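Local coordinates for ketosynthase (Streptomyces sp. MSC090213JE08, PDB 6KXF), which probably catalyses the decarboxylative condensation of a fatty acyl-ACP with malonyl-ACP, yielding a 3-oxoacyl-ACP, holo-ACP and carbon dioxide, at residues V11-G16 against I237-S242; G146-V151 against A163-T168; R7-L12 against H254-G259; G16-I21 against A86-D91. All coordinates share one frame; numbering follows the deposited sequence.

Contacts 1, 3 and 4 all use strand 10-19, while contact 2 stands apart, its centre about 18 Å from that of contact 1. Contacts 1 and 3 pair the strand antiparallel with 234-242 and 255-264 in one sheet; both rest on backbone hydrogen bonds, contact 1 wholly buried, contact 3 running out to exposed arginines and a salt bridge. Contact 4 continues along the same strand and sets it against helix 77-92, by van der Waals packing across a glycine. Contact 2 also joins a helix to this sheet, but through hydroxyls and a bridging water, next to another chain of the assembly. Contacts 1, 2 and 4 lie nearer the chain's centre than contact 3.

Contact 1 (V11-G16 against I237-S242); sequences VLTGFG and ILVLES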
loop_
_atom_site.group_PDB
_atom_site.type_symbol
_atom_site.label_atom_id
_atom_site.label_comp_id
_atom_site.label_asym_id
_atom_site.label_seq_id
_atom_site.Cartn_x
_atom_site.Cartn_y
_atom_site.Cartn_z
ATOM N N VAL A 11 12.412 -5.479 20.695
ATOM C CA VAL A 11 12.639 -4.152 21.242
ATOM C C VAL A 11 13.025 -3.176 20.111
ATOM O O VAL A 11 13.466 -3.602 19.030
ATOM C CB VAL A 11 13.701 -4.189 22.359
ATOM C CG1 VAL A 11 13.187 -4.880 23.612
ATOM C CG2 VAL A 11 15.018 -4.792 21.905
ATOM N N LEU A 12 12.907 -1.870 20.411
ATOM C CA LEU A 12 13.249 -0.758 19.531
ATOM C C LEU A 12 14.596 -0.188 19.954
ATOM O O LEU A 12 14.684 0.367 21.043
ATOM C CB LEU A 12 12.159 0.315 19.650
ATOM C CG LEU A 12 10.764 -0.155 19.263
ATOM C CD1 LEU A 12 9.680 0.878 19.614
ATOM C CD2 LEU A 12 10.729 -0.498 17.779
ATOM N N THR A 13 15.627 -0.353 19.122
ATOM C CA THR A 13 16.974 0.063 19.496
ATOM C C THR A 13 17.426 1.306 18.743
ATOM O O THR A 13 18.513 1.816 19.018
ATOM C CB THR A 13 17.952 -1.086 19.248
ATOM O OG1 THR A 13 17.822 -1.566 17.918
ATOM C CG2 THR A 13 17.687 -2.235 20.192
ATOM N N GLY A 14 16.632 1.747 17.759
ATOM C CA GLY A 14 17.019 2.887 16.896
ATOM C C GLY A 14 15.822 3.604 16.285
ATOM O O GLY A 14 14.880 2.974 15.803
ATOM N N PHE A 15 15.857 4.941 16.306
ATOM C CA PHE A 15 14.885 5.785 15.636
ATOM C C PHE A 15 15.611 6.707 14.645
ATOM O O PHE A 15 16.570 7.420 15.016
ATOM C CB PHE A 15 14.082 6.610 16.660
ATOM C CG PHE A 15 13.260 5.866 17.694
ATOM C CD1 PHE A 15 12.591 4.694 17.397
ATOM C CD2 PHE A 15 13.120 6.367 18.978
ATOM C CE1 PHE A 15 11.818 4.040 18.353
ATOM C CE2 PHE A 15 12.350 5.719 19.933
ATOM C CZ PHE A 15 11.695 4.549 19.621
ATOM N N GLY A 16 15.156 6.698 13.386
ATOM C CA GLY A 16 15.518 7.627 12.336
ATOM C C GLY A 16 14.322 8.493 12.004
ATOM O O GLY A 16 13.235 7.970 11.659
ATOM N N ILE A 237 11.916 5.647 10.518
ATOM C CA ILE A 237 12.346 4.259 10.432
ATOM C C ILE A 237 12.732 3.820 11.830
ATOM O O ILE A 237 13.390 4.575 12.557
ATOM C CB ILE A 237 13.505 4.105 9.421
ATOM C CG1 ILE A 237 13.127 4.529 7.998
ATOM C CG2 ILE A 237 14.090 2.724 9.484
ATOM C CD1 ILE A 237 12.109 3.638 7.260
ATOM N N LEU A 238 12.226 2.656 12.239
ATOM C CA LEU A 238 12.466 2.072 13.509
ATOM C C LEU A 238 13.342 0.818 13.339
ATOM O O LEU A 238 13.058 0.005 12.442
ATOM C CB LEU A 238 11.120 1.698 14.146
ATOM C CG LEU A 238 10.191 2.855 14.510
ATOM C CD1 LEU A 238 9.401 3.329 13.295
ATOM C CD2 LEU A 238 9.243 2.480 15.646
ATOM N N VAL A 239 14.360 0.648 14.201
ATOM C CA VAL A 239 15.109 -0.615 14.289
ATOM C C VAL A 239 14.403 -1.502 15.298
ATOM O O VAL A 239 14.355 -1.203 16.510
ATOM C CB VAL A 239 16.606 -0.439 14.635
ATOM C CG1 VAL A 239 17.360 -1.775 14.674
ATOM C CG2 VAL A 239 17.288 0.498 13.658
ATOM N N LEU A 240 13.824 -2.599 14.786
ATOM C CA LEU A 240 13.250 -3.646 15.603
ATOM C C LEU A 240 14.307 -4.731 15.688
ATOM O O LEU A 240 14.917 -5.023 14.667
ATOM C CB LEU A 240 11.964 -4.206 14.977
ATOM C CG LEU A 240 10.691 -3.395 15.172
ATOM C CD1 LEU A 240 10.760 -2.095 14.399
ATOM C CD2 LEU A 240 9.461 -4.208 14.750
ATOM N N GLU A 241 14.489 -5.307 16.890
ATOM C CA GLU A 241 15.602 -6.199 17.140
ATOM C C GLU A 241 15.163 -7.206 18.212
ATOM O O GLU A 241 14.406 -6.839 19.091
ATOM C CB GLU A 241 16.791 -5.332 17.554
ATOM C CG GLU A 241 18.079 -6.093 17.745
ATOM C CD GLU A 241 19.330 -5.233 17.889
ATOM O OE1 GLU A 241 19.217 -3.986 17.891
ATOM O OE2 GLU A 241 20.422 -5.825 18.009
ATOM N N SER A 242 15.600 -8.470 18.122
ATOM C CA SER A 242 15.332 -9.427 19.182
ATOM C C SER A 242 15.935 -8.911 20.495
ATOM O O SER A 242 17.064 -8.329 20.544
ATOM C CB SER A 242 15.897 -10.802 18.845
ATOM O OG SER A 242 17.302 -10.735 18.623
#
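Val-11 to Gly-16 and Ile-237 to Glu-241 run antiparallel as neighbouring strands in the central sheet of the thiolase fold, the regular pairing being interrupted at Thr-13 and Gly-14. Near each end of the ladder one bond is almost straight: Val-11 N meets Glu-241 O at 2.9 Å (N-H angle 172°), and Gly-16 N meets Ile-237 O equally directly. At the interruption Thr-13 N gives its bond to Val-239 O, Gly-14 O takes the one from Val-239 N, and the buried Gly-14 N has no partner in the model. The sheet face carrying Leu-12, Phe-15, Leu-238 and Leu-240 is closely packed. CD2 of Leu-12 lies 3.7 Å from CD1 of Leu-240, the two leucines pointing the same way side by side, and CD2 of Leu-238 sits 4.0 Å from CE1 of Phe-15, approaching its ring obliquely. Side-chain contact between the strands thins toward Gly-16, which brings no side chain, and Ile-237, whose tip leads away to Ala-85 and Ala-89 of helix 77-92, though the backbones stay bonded; at the far end Ser-242 turns from the other strand to cap helix 243-248. No solvent side exists, since every touching residue is buried. Polar chemistry gathers on the Glu-241 face. CG of Glu-241 stands opposite its backbone N (chi1 -175°) and the chain runs out extended, across the Thr-13 side chain at about a right angle. Its carboxylate is gripped by Ser-245 at OE2 and Arg-249 at OE1, which would stabilise the negative charge; Thr-13 OG1 donates to that same OE1 at 2.8 Å, nearly in line with its C-O bond.

Contact 2 (G146-V151 against A163-T168); sequences GRLSTV and ATTVTT
Ser-149 holds OG between its backbone N and carbonyl carbon (chi1 54°), while Thr-165 turns OG1 to the side opposite its own carbonyl carbon (chi1 -59°); the two hydroxyls thereby meet at 2.9 Å across the contact. The pair joins helix 147-156 to strand 161-166, the last helix and strand of a beta-alpha-beta crossover in the thiolase fold, whose first strand, 105-110, runs parallel beside 161-166. Within the segments the helix crosses the strand at 148°, axes 6.4 Å apart. Ser-149 and Thr-165 are buried, and their bond is a shared arrangement: the Ser-149 proton has another acceptor within reach, and Thr-165 OG1 is also bonded to Ala-145 O, just ahead of the helix. A water binds the same group. It donates to Gly-146 O at 2.8 Å and to Ala-163 O at 2.6 Å, and lies 3.0 Å from Ser-149 OG, so it ties Gly-146 and Ser-149 to Ala-163 of the strand and gives polar partners to both carbonyls. The apolar side is small. Ala-163 points its methyl at the helix, against Ser-149 and Thr-150, and also packs on Val-259 of a neighbouring chain. That chain reaches this region further: Arg-147 NH2 makes a salt bridge to its Asp-363, and the hydroxyl of Thr-150 bonds to the carbonyl of the same residue. It also bonds to the backbone of Thr-165 and Thr-167, continuing the strand edge past the subunit boundary. The other branch of Thr-150, CG2, lies 3.9 Å from Ala-163 CB.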
loop_
_atom_site.group_PDB
_atom_site.type_symbol
_atom_site.label_atom_id
_atom_site.label_comp_id
_atom_site.label_asym_id
_atom_site.label_seq_id
_atom_site.Cartn_x
_atom_site.Cartn_y
_atom_site.Cartn_z
ATOM N N GLY A 146 8.062 -0.161 -4.983
ATOM C CA GLY A 146 8.949 -1.239 -4.420
ATOM C C GLY A 146 10.382 -0.751 -4.171
ATOM O O GLY A 146 11.146 -1.282 -3.300
ATOM N N ARG A 147 10.778 0.262 -4.941
ATOM C CA ARG A 147 12.112 0.911 -4.880
ATOM C C ARG A 147 12.374 1.559 -3.504
ATOM O O ARG A 147 13.516 1.615 -3.057
ATOM C CB ARG A 147 12.207 1.939 -6.015
ATOM C CG ARG A 147 13.557 2.634 -6.132
ATOM C CD ARG A 147 13.653 3.440 -7.420
ATOM N NE ARG A 147 13.772 2.548 -8.570
ATOM C CZ ARG A 147 14.885 2.414 -9.283
ATOM N NH1 ARG A 147 15.872 3.295 -9.155
ATOM N NH2 ARG A 147 14.988 1.424 -10.145
ATOM N N LEU A 148 11.316 1.998 -2.800
ATOM C CA LEU A 148 11.477 2.693 -1.525
ATOM C C LEU A 148 12.131 1.777 -0.500
ATOM O O LEU A 148 12.827 2.288 0.344
ATOM C CB LEU A 148 10.153 3.217 -0.961
ATOM C CG LEU A 148 9.406 4.237 -1.829
ATOM C CD1 LEU A 148 8.072 4.597 -1.183
ATOM C CD2 LEU A 148 10.230 5.483 -2.079
ATOM N N SER A 149 11.899 0.452 -0.570
ATOM C CA SER A 149 12.521 -0.447 0.387
ATOM C C SER A 149 13.835 -1.059 -0.167
ATOM O O SER A 149 14.799 -1.225 0.579
ATOM C CB SER A 149 11.511 -1.507 0.838
ATOM O OG SER A 149 10.945 -2.178 -0.295
ATOM N N THR A 150 13.912 -1.368 -1.471
ATOM C CA THR A 150 15.142 -1.980 -2.028
ATOM C C THR A 150 16.319 -0.986 -1.947
ATOM O O THR A 150 17.437 -1.392 -1.709
ATOM C CB THR A 150 14.943 -2.513 -3.450
ATOM O OG1 THR A 150 14.555 -1.437 -4.297
ATOM C CG2 THR A 150 13.901 -3.591 -3.543
ATOM N N VAL A 151 16.078 0.315 -2.092
ATOM C CA VAL A 151 17.217 1.270 -2.072
ATOM C C VAL A 151 17.866 1.314 -0.680
ATOM O O VAL A 151 19.070 1.552 -0.582
ATOM C CB VAL A 151 16.884 2.688 -2.564
ATOM C CG1 VAL A 151 16.691 2.722 -4.060
ATOM C CG2 VAL A 151 15.694 3.293 -1.813
ATOM N N ALA A 163 12.780 -7.028 1.124
ATOM C CA ALA A 163 12.521 -5.621 1.013
ATOM C C ALA A 163 11.118 -5.432 0.455
ATOM O O ALA A 163 10.887 -5.547 -0.788
ATOM C CB ALA A 163 13.558 -4.947 0.145
ATOM N N THR A 164 10.185 -5.160 1.376
ATOM C CA THR A 164 8.755 -5.005 1.052
ATOM C C THR A 164 8.297 -3.566 1.310
ATOM O O THR A 164 8.434 -3.027 2.449
ATOM C CB THR A 164 7.893 -5.980 1.869
ATOM O OG1 THR A 164 8.443 -7.292 1.743
ATOM C CG2 THR A 164 6.444 -5.948 1.447
ATOM N N THR A 165 7.716 -2.954 0.280
ATOM C CA THR A 165 7.021 -1.713 0.416
ATOM C C THR A 165 5.530 -2.003 0.604
ATOM O O THR A 165 4.869 -2.602 -0.279
ATOM C CB THR A 165 7.238 -0.799 -0.787
ATOM O OG1 THR A 165 8.647 -0.573 -0.887
ATOM C CG2 THR A 165 6.481 0.495 -0.644
ATOM N N VAL A 166 4.998 -1.623 1.769
ATOM C CA VAL A 166 3.595 -1.831 2.106
ATOM C C VAL A 166 2.830 -0.572 1.726
ATOM O O VAL A 166 3.090 0.511 2.294
ATOM C CB VAL A 166 3.389 -2.138 3.598
ATOM C CG1 VAL A 166 1.896 -2.285 3.927
ATOM C CG2 VAL A 166 4.148 -3.386 4.017
ATOM N N THR A 167 1.845 -0.749 0.842
ATOM C CA THR A 167 1.101 0.306 0.217
ATOM C C THR A 167 -0.340 0.279 0.740
ATOM O O THR A 167 -1.311 0.150 -0.047
ATOM C CB THR A 167 1.195 0.225 -1.316
ATOM O OG1 THR A 167 0.567 -0.953 -1.815
ATOM C CG2 THR A 167 2.625 0.211 -1.808
ATOM N N THR A 168 -0.466 0.373 2.074
ATOM C CA THR A 168 -1.774 0.506 2.767
ATOM C C THR A 168 -1.952 1.952 3.244
ATOM O O THR A 168 -2.592 2.202 4.255
ATOM C CB THR A 168 -1.900 -0.474 3.928
ATOM O OG1 THR A 168 -0.838 -0.256 4.867
ATOM C CG2 THR A 168 -1.894 -1.913 3.469
HETATM O O HOH W 1 10.247 -3.883 -2.679
#

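Contact 3 (R7-L12 against H254-G259); sequences RRRVVL and HAEVLG
A short antiparallel strand pairing, Val-10 to Leu-12 against Ala-255 to Val-257, ends in a salt bridge at the outer edge, Arg-9 NH1 to Glu-256 OE1 at 2.8 Å. The ladder beneath is set by Leu-12 N to Ala-255 O (174°), Val-257 N to Val-10 O and His-254 N to Leu-12 O. Glu-256 places CG opposite its backbone N (chi1 177°) and extends across the bent Arg-9 chain at about a right angle; the guanidinium meets OE1 on its syn side, the two flat groups being turned 40° apart. The second carboxylate oxygen, OE2, lies 2.6 Å from a water that accepts from Val-10 N at 2.9 Å and also reaches Val-257 O, although it has more acceptors nearby than protons. In the thiolase fold this pairing makes strand 255-264 neighbour to strand 10-19 on the side away from 234-242. On the face of Val-10 and Leu-12, CD2 of Leu-12 lies 3.6 Å from CG2 of Val-257, crossing it at about a right angle, with Leu-181 of helix 172-185 touching Val-10 and Val-257. His-254, just before the strand, stacks its ring on Phe-15, its ring nitrogens bonded to Glu-354 and Asp-92.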
loop_
_atom_site.group_PDB
_atom_site.type_symbol
_atom_site.label_atom_id
_atom_site.label_comp_id
_atom_site.label_asym_id
_atom_site.label_seq_id
_atom_site.Cartn_x
_atom_site.Cartn_y
_atom_site.Cartn_z
ATOM N N ARG A 7 6.998 -16.547 23.767
ATOM C CA ARG A 7 7.260 -15.914 22.498
ATOM C C ARG A 7 8.471 -14.974 22.605
ATOM O O ARG A 7 8.879 -14.513 23.677
ATOM C CB ARG A 7 6.012 -15.192 22.003
ATOM C CG ARG A 7 5.630 -14.013 22.867
ATOM C CD ARG A 7 4.455 -13.366 22.186
ATOM N NE ARG A 7 4.046 -12.225 22.968
ATOM C CZ ARG A 7 2.915 -11.594 22.770
ATOM N NH1 ARG A 7 2.610 -10.569 23.548
ATOM N NH2 ARG A 7 2.119 -12.010 21.796
ATOM N N ARG A 8 9.061 -14.717 21.455
ATOM C CA ARG A 8 10.270 -13.917 21.372
ATOM C C ARG A 8 9.916 -12.470 21.734
ATOM O O ARG A 8 8.898 -11.956 21.318
ATOM C CB ARG A 8 10.861 -14.013 19.965
ATOM C CG ARG A 8 11.557 -15.333 19.666
ATOM C CD ARG A 8 12.466 -15.236 18.463
ATOM N NE ARG A 8 13.778 -14.641 18.739
ATOM C CZ ARG A 8 14.643 -14.292 17.791
ATOM N NH1 ARG A 8 14.223 -14.100 16.538
ATOM N NH2 ARG A 8 15.918 -14.125 18.108
ATOM N N ARG A 9 10.783 -11.833 22.510
ATOM C CA ARG A 9 10.641 -10.402 22.799
ATOM C C ARG A 9 11.382 -9.564 21.743
ATOM O O ARG A 9 12.460 -9.927 21.255
ATOM C CB ARG A 9 11.107 -10.163 24.223
ATOM C CG ARG A 9 10.197 -10.834 25.244
ATOM C CD ARG A 9 9.914 -9.892 26.389
ATOM N NE ARG A 9 11.022 -9.907 27.291
ATOM C CZ ARG A 9 11.289 -8.982 28.192
ATOM N NH1 ARG A 9 10.693 -7.803 28.187
ATOM N NH2 ARG A 9 12.180 -9.259 29.116
ATOM N N VAL A 10 10.758 -8.449 21.362
ATOM C CA VAL A 10 11.242 -7.582 20.283
ATOM C C VAL A 10 11.266 -6.140 20.818
ATOM O O VAL A 10 10.268 -5.661 21.334
ATOM C CB VAL A 10 10.334 -7.722 19.057
ATOM C CG1 VAL A 10 10.624 -6.666 17.995
ATOM C CG2 VAL A 10 10.378 -9.129 18.455
ATOM N N VAL A 11 12.412 -5.479 20.695
ATOM C CA VAL A 11 12.639 -4.152 21.242
ATOM C C VAL A 11 13.025 -3.176 20.111
ATOM O O VAL A 11 13.466 -3.602 19.030
ATOM C CB VAL A 11 13.701 -4.189 22.359
ATOM C CG1 VAL A 11 13.187 -4.880 23.612
ATOM C CG2 VAL A 11 15.018 -4.792 21.905
ATOM N N LEU A 12 12.907 -1.870 20.411
ATOM C CA LEU A 12 13.249 -0.758 19.531
ATOM C C LEU A 12 14.596 -0.188 19.954
ATOM O O LEU A 12 14.684 0.367 21.043
ATOM C CB LEU A 12 12.159 0.315 19.650
ATOM C CG LEU A 12 10.764 -0.155 19.263
ATOM C CD1 LEU A 12 9.680 0.878 19.614
ATOM C CD2 LEU A 12 10.729 -0.498 17.779
ATOM N N HIS A 254 15.098 1.770 23.489
ATOM C CA HIS A 254 14.114 2.859 23.661
ATOM C C HIS A 254 12.837 2.348 24.338
ATOM O O HIS A 254 12.311 3.002 25.232
ATOM C CB HIS A 254 13.801 3.502 22.309
ATOM C CG HIS A 254 14.911 4.297 21.711
ATOM N ND1 HIS A 254 15.370 5.495 22.263
ATOM C CD2 HIS A 254 15.586 4.138 20.549
ATOM C CE1 HIS A 254 16.284 6.023 21.462
ATOM N NE2 HIS A 254 16.445 5.197 20.399
ATOM N N ALA A 255 12.336 1.185 23.875
ATOM C CA ALA A 255 11.079 0.656 24.280
ATOM C C ALA A 255 10.929 -0.746 23.697
ATOM O O ALA A 255 11.737 -1.180 22.888
ATOM C CB ALA A 255 9.953 1.566 23.832
ATOM N N GLU A 256 9.821 -1.404 24.035
ATOM C CA GLU A 256 9.563 -2.773 23.594
ATOM C C GLU A 256 8.303 -2.794 22.727
ATOM O O GLU A 256 7.369 -2.037 22.967
ATOM C CB GLU A 256 9.398 -3.712 24.794
ATOM C CG GLU A 256 9.053 -5.147 24.380
ATOM C CD GLU A 256 9.133 -6.197 25.479
ATOM O OE1 GLU A 256 9.509 -5.841 26.579
ATOM O OE2 GLU A 256 8.827 -7.372 25.211
ATOM N N VAL A 257 8.307 -3.628 21.674
ATOM C CA VAL A 257 7.129 -3.827 20.849
ATOM C C VAL A 257 6.336 -4.989 21.462
ATOM O O VAL A 257 6.856 -6.104 21.503
ATOM C CB VAL A 257 7.452 -4.111 19.363
ATOM C CG1 VAL A 257 6.173 -4.090 18.540
ATOM C CG2 VAL A 257 8.476 -3.122 18.821
ATOM N N LEU A 258 5.091 -4.735 21.885
ATOM C CA LEU A 258 4.303 -5.719 22.604
ATOM C C LEU A 258 3.406 -6.478 21.613
ATOM O O LEU A 258 3.366 -7.699 21.681
ATOM C CB LEU A 258 3.507 -5.064 23.744
ATOM C CG LEU A 258 4.327 -4.482 24.904
ATOM C CD1 LEU A 258 3.397 -3.951 25.985
ATOM C CD2 LEU A 258 5.300 -5.510 25.525
ATOM N N GLY A 259 2.767 -5.767 20.669
ATOM C CA GLY A 259 1.903 -6.402 19.709
ATOM C C GLY A 259 1.208 -5.417 18.806
ATOM O O GLY A 259 1.434 -4.192 18.904
HETATM O O HOH W 2 8.316 -7.963 22.750
#

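Contact 4 (G16-I21 against A86-D91); sequences GVISSI and ARMAVD
Met-88 leans from helix 77-92 over the backbone of Gly-16 and Val-17, its CB 3.9 Å from Gly-16 CA, where the helix packs on strand 10-19 of the central sheet in the thiolase fold. The segments run at 142° to each other, axes 6.4 Å apart. Gly-16 is where the two backbones come closest: its CA lies 3.8 Å from that of Ala-89, and its N is only 3.4 Å from the Ala-89 methyl. Backbone and helix thus touch directly, with no side chain of the strand intervening. Farther along, the Met-88 side chain does the reaching. CB and CG extend straight from the helix (chi2 169°), and a turn at the last torsion (chi3 65°) bends the methyl back to the strand, so that CE comes to 3.2 Å from Val-17 O, a close contact for a methyl on a carbonyl oxygen. The sulfur stands beside it, 4.0 Å from Ile-18 CG1. Here the two chains cross at about a right angle, the isoleucine branch touching the flank of the thioether and not running along it. The contact is made of apolar and van der Waals touches, in contrast to the backbone bonds that Gly-16 and Ile-18 make with strand 234-242. Around it, Trp-66 packs on Met-88, and Val-58 and Phe-61 on Ile-18, while Val-17 points away from the helix to Tyr-28. Past Ile-18 the strand diverges from the helix and closes in an ST turn, in which Ser-19 OG accepts from Ile-21 N at 3.3 Å.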
loop_
_atom_site.group_PDB
_atom_site.type_symbol
_atom_site.label_atom_id
_atom_site.label_comp_id
_atom_site.label_asym_id
_atom_site.label_seq_id
_atom_site.Cartn_x
_atom_site.Cartn_y
_atom_site.Cartn_z
ATOM N N GLY A 16 15.156 6.698 13.386
ATOM C CA GLY A 16 15.518 7.627 12.336
ATOM C C GLY A 16 14.322 8.493 12.004
ATOM O O GLY A 16 13.235 7.970 11.659
ATOM N N VAL A 17 14.488 9.811 12.124
ATOM C CA VAL A 17 13.382 10.751 11.993
ATOM C C VAL A 17 13.778 11.866 11.036
ATOM O O VAL A 17 14.812 12.591 11.296
ATOM C CB VAL A 17 12.988 11.372 13.344
ATOM C CG1 VAL A 17 11.899 12.407 13.140
ATOM C CG2 VAL A 17 12.565 10.327 14.348
ATOM N N ILE A 18 12.986 12.007 9.964
ATOM C CA ILE A 18 12.977 13.220 9.103
ATOM C C ILE A 18 11.544 13.757 9.121
ATOM O O ILE A 18 10.640 13.145 8.528
ATOM C CB ILE A 18 13.484 12.925 7.684
ATOM C CG1 ILE A 18 14.955 12.493 7.726
ATOM C CG2 ILE A 18 13.281 14.126 6.765
ATOM C CD1 ILE A 18 15.445 11.885 6.461
ATOM N N SER A 19 11.327 14.876 9.837
ATOM C CA SER A 19 9.985 15.410 10.026
ATOM C C SER A 19 9.964 16.933 9.871
ATOM O O SER A 19 10.995 17.574 9.838
ATOM C CB SER A 19 9.412 15.026 11.372
ATOM O OG SER A 19 9.964 15.823 12.423
ATOM N N SER A 20 8.742 17.470 9.819
ATOM C CA SER A 20 8.461 18.913 9.724
ATOM C C SER A 20 8.751 19.651 11.042
ATOM O O SER A 20 8.709 20.883 11.072
ATOM C CB SER A 20 7.022 19.131 9.269
ATOM O OG SER A 20 6.109 18.632 10.237
ATOM N N ILE A 21 8.988 18.925 12.147
ATOM C CA ILE A 21 9.253 19.549 13.434
ATOM C C ILE A 21 10.626 19.128 13.971
ATOM O O ILE A 21 10.882 19.307 15.155
ATOM C CB ILE A 21 8.150 19.250 14.472
ATOM C CG1 ILE A 21 8.149 17.788 14.929
ATOM C CG2 ILE A 21 6.805 19.713 13.958
ATOM C CD1 ILE A 21 7.325 17.512 16.150
ATOM N N ALA A 86 16.702 5.715 7.418
ATOM C CA ALA A 86 17.228 4.380 7.731
ATOM C C ALA A 86 18.687 4.482 8.207
ATOM O O ALA A 86 19.043 3.848 9.199
ATOM C CB ALA A 86 17.108 3.450 6.534
ATOM N N ARG A 87 19.511 5.282 7.510
ATOM C CA ARG A 87 20.884 5.525 7.971
ATOM C C ARG A 87 20.844 6.115 9.391
ATOM O O ARG A 87 21.557 5.689 10.265
ATOM C CB ARG A 87 21.672 6.402 6.999
ATOM C CG ARG A 87 22.967 6.969 7.585
ATOM C CD ARG A 87 24.043 5.918 7.815
ATOM N NE ARG A 87 24.532 5.446 6.528
ATOM C CZ ARG A 87 25.137 4.286 6.321
ATOM N NH1 ARG A 87 25.500 3.565 7.361
ATOM N NH2 ARG A 87 25.353 3.858 5.081
ATOM N N MET A 88 20.002 7.115 9.626
ATOM C CA MET A 88 19.907 7.719 10.945
ATOM C C MET A 88 19.480 6.680 11.994
ATOM O O MET A 88 19.910 6.718 13.107
ATOM C CB MET A 88 18.905 8.877 10.956
ATOM C CG MET A 88 19.385 10.107 10.167
ATOM S SD MET A 88 18.016 11.341 9.954
ATOM C CE MET A 88 17.861 11.703 11.689
ATOM N N ALA A 89 18.574 5.776 11.639
ATOM C CA ALA A 89 18.067 4.773 12.592
ATOM C C ALA A 89 19.176 3.786 12.976
ATOM O O ALA A 89 19.317 3.501 14.139
ATOM C CB ALA A 89 16.861 4.052 12.025
ATOM N N VAL A 90 19.909 3.259 11.988
ATOM C CA VAL A 90 20.977 2.330 12.283
ATOM C C VAL A 90 22.079 3.012 13.118
ATOM O O VAL A 90 22.560 2.392 14.037
ATOM C CB VAL A 90 21.546 1.630 11.032
ATOM C CG1 VAL A 90 20.472 0.814 10.327
ATOM C CG2 VAL A 90 22.243 2.562 10.089
ATOM N N ASP A 91 22.453 4.263 12.816
ATOM C CA ASP A 91 23.370 5.021 13.674
ATOM C C ASP A 91 22.774 5.216 15.077
ATOM O O ASP A 91 23.499 5.075 16.030
ATOM C CB ASP A 91 23.747 6.361 13.020
ATOM C CG ASP A 91 24.628 6.199 11.795
ATOM O OD1 ASP A 91 25.151 5.103 11.590
ATOM O OD2 ASP A 91 24.774 7.161 11.044
#